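Local coordinates for protein structure-specific endonuclease subunit SLX4 (Thielavia terrestris, PDB 6SEI) that probably serves as the regulatory subunit of the SLX1-SLX4 endonuclease, which cuts branched DNA near its junctions during repair and recombination, at residues 59-64 / 71-76. Sequence-based numbering, arbitrary orientation.
Sequences WLNSGQ and DGEVAP. With CA (calcium ion), chain H.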
# COMPACT_ATOMS: atom_id res chain seq x y z
N TRP B 59 19.42 46.70 -10.30
CA TRP B 59 18.36 47.68 -10.55
C TRP B 59 17.59 48.00 -9.27
O TRP B 59 17.21 49.16 -9.05
CB TRP B 59 17.42 47.15 -11.63
CG TRP B 59 16.31 48.10 -11.99
CD1 TRP B 59 16.40 49.19 -12.79
CD2 TRP B 59 14.94 48.01 -11.57
NE1 TRP B 59 15.17 49.81 -12.90
CE2 TRP B 59 14.26 49.10 -12.15
CE3 TRP B 59 14.23 47.13 -10.75
CZ2 TRP B 59 12.90 49.33 -11.95
CZ3 TRP B 59 12.88 47.36 -10.55
CH2 TRP B 59 12.23 48.44 -11.15
N LEU B 60 17.35 47.00 -8.43
CA LEU B 60 16.61 47.23 -7.19
C LEU B 60 17.40 48.08 -6.21
O LEU B 60 16.81 48.88 -5.47
CB LEU B 60 16.22 45.90 -6.56
CG LEU B 60 15.21 45.03 -7.31
CD1 LEU B 60 15.37 43.57 -6.91
CD2 LEU B 60 13.79 45.50 -7.05
N ASN B 61 18.72 47.93 -6.19
CA ASN B 61 19.56 48.67 -5.26
C ASN B 61 20.00 50.02 -5.81
O ASN B 61 20.75 50.73 -5.13
CB ASN B 61 20.79 47.84 -4.89
CG ASN B 61 20.43 46.54 -4.21
OD1 ASN B 61 19.54 46.50 -3.36
ND2 ASN B 61 21.13 45.47 -4.57
N SER B 62 19.56 50.39 -7.01
CA SER B 62 19.91 51.67 -7.63
C SER B 62 18.81 52.72 -7.44
O SER B 62 18.61 53.57 -8.31
CB SER B 62 20.20 51.48 -9.12
OG SER B 62 21.38 50.72 -9.31
N GLY B 63 18.09 52.66 -6.33
CA GLY B 63 17.04 53.62 -6.02
C GLY B 63 15.65 53.03 -5.91
O GLY B 63 14.76 53.69 -5.37
N GLN B 64 15.43 51.80 -6.38
CA GLN B 64 14.08 51.26 -6.44
C GLN B 64 13.55 50.90 -5.06
O GLN B 64 12.43 51.28 -4.70
CB GLN B 64 14.06 50.04 -7.36
CG GLN B 64 13.56 50.33 -8.75
CD GLN B 64 14.07 51.64 -9.30
OE1 GLN B 64 13.32 52.62 -9.42
NE2 GLN B 64 15.35 51.68 -9.64
N ASP B 71 14.98 51.16 2.97
CA ASP B 71 16.40 51.48 3.09
C ASP B 71 17.15 50.20 3.42
O ASP B 71 16.84 49.52 4.40
CB ASP B 71 16.62 52.53 4.17
CG ASP B 71 15.61 53.66 4.11
OD1 ASP B 71 15.01 53.85 3.03
OD2 ASP B 71 15.42 54.35 5.13
N GLY B 72 18.12 49.86 2.59
CA GLY B 72 18.86 48.62 2.72
C GLY B 72 19.14 48.03 1.35
O GLY B 72 18.49 48.35 0.36
N GLU B 73 20.12 47.14 1.30
CA GLU B 73 20.55 46.53 0.06
C GLU B 73 20.03 45.11 -0.04
O GLU B 73 19.92 44.40 0.96
CB GLU B 73 22.08 46.54 -0.05
CG GLU B 73 22.67 47.92 -0.31
CD GLU B 73 23.62 47.94 -1.49
OE1 GLU B 73 24.60 47.15 -1.48
OE2 GLU B 73 23.39 48.73 -2.43
N VAL B 74 19.69 44.70 -1.26
CA VAL B 74 19.18 43.36 -1.53
C VAL B 74 20.32 42.52 -2.09
O VAL B 74 21.16 43.01 -2.85
CB VAL B 74 17.97 43.41 -2.49
CG1 VAL B 74 18.39 43.51 -3.95
CG2 VAL B 74 17.06 42.20 -2.27
N ALA B 75 20.38 41.26 -1.67
CA ALA B 75 21.42 40.37 -2.16
C ALA B 75 20.89 39.52 -3.30
O ALA B 75 19.72 39.13 -3.29
CB ALA B 75 21.93 39.46 -1.04
N PRO B 76 21.73 39.22 -4.30
CA PRO B 76 21.23 38.48 -5.47
C PRO B 76 20.56 37.17 -5.12
O PRO B 76 19.61 36.76 -5.80
CB PRO B 76 22.48 38.28 -6.34
CG PRO B 76 23.65 38.63 -5.45
CD PRO B 76 23.14 39.61 -4.45
CA CA H . 14.89 56.20 2.62
O HOH W 1 16.85 56.94 1.58
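The backbone N of V74 donates to OD1 of N61 over 2.8 Å, and the bond is nearly straight at 167°, although the donor is tilted from the carbonyl plane of the asparagine. The same amide answers with its other end: ND2 of N61 gives a hydrogen to O of V74 at 3.0 Å, in the carbonyl plane and on a lone pair of that oxygen. One side-chain amide thus reads both backbone polar groups of a single residue, much as a neighbouring strand would. N61 reaches it with CG anti to its own carbonyl carbon (chi1 -61°), which sets the amide where both its ends meet V74. This is the connection between two consecutive helices of the C-terminal SLX4 domain, a member of the helix-turn-helix clan, and it leads through A75, the N-cap residue, into helix 76-85. Without the amide, as with an alanine here, the N and O of V74 would probably lose these mates and the linker be freer to shift. The side chains of N61 and V74 cross at about a right angle, so that CG1 of V74 lies by the polar end of the amide, 3.3 Å from OD1 of N61, and CB of L60 meets that methyl at 4.2 Å; both L60 and V74 continue into the core against I23 and V79. OE2 of E73 comes alongside CB of N61 at 3.7 Å. At the far end of the linker, D71 binds calcium through OD1 at 2.4 Å, with D66 as the second protein ligand.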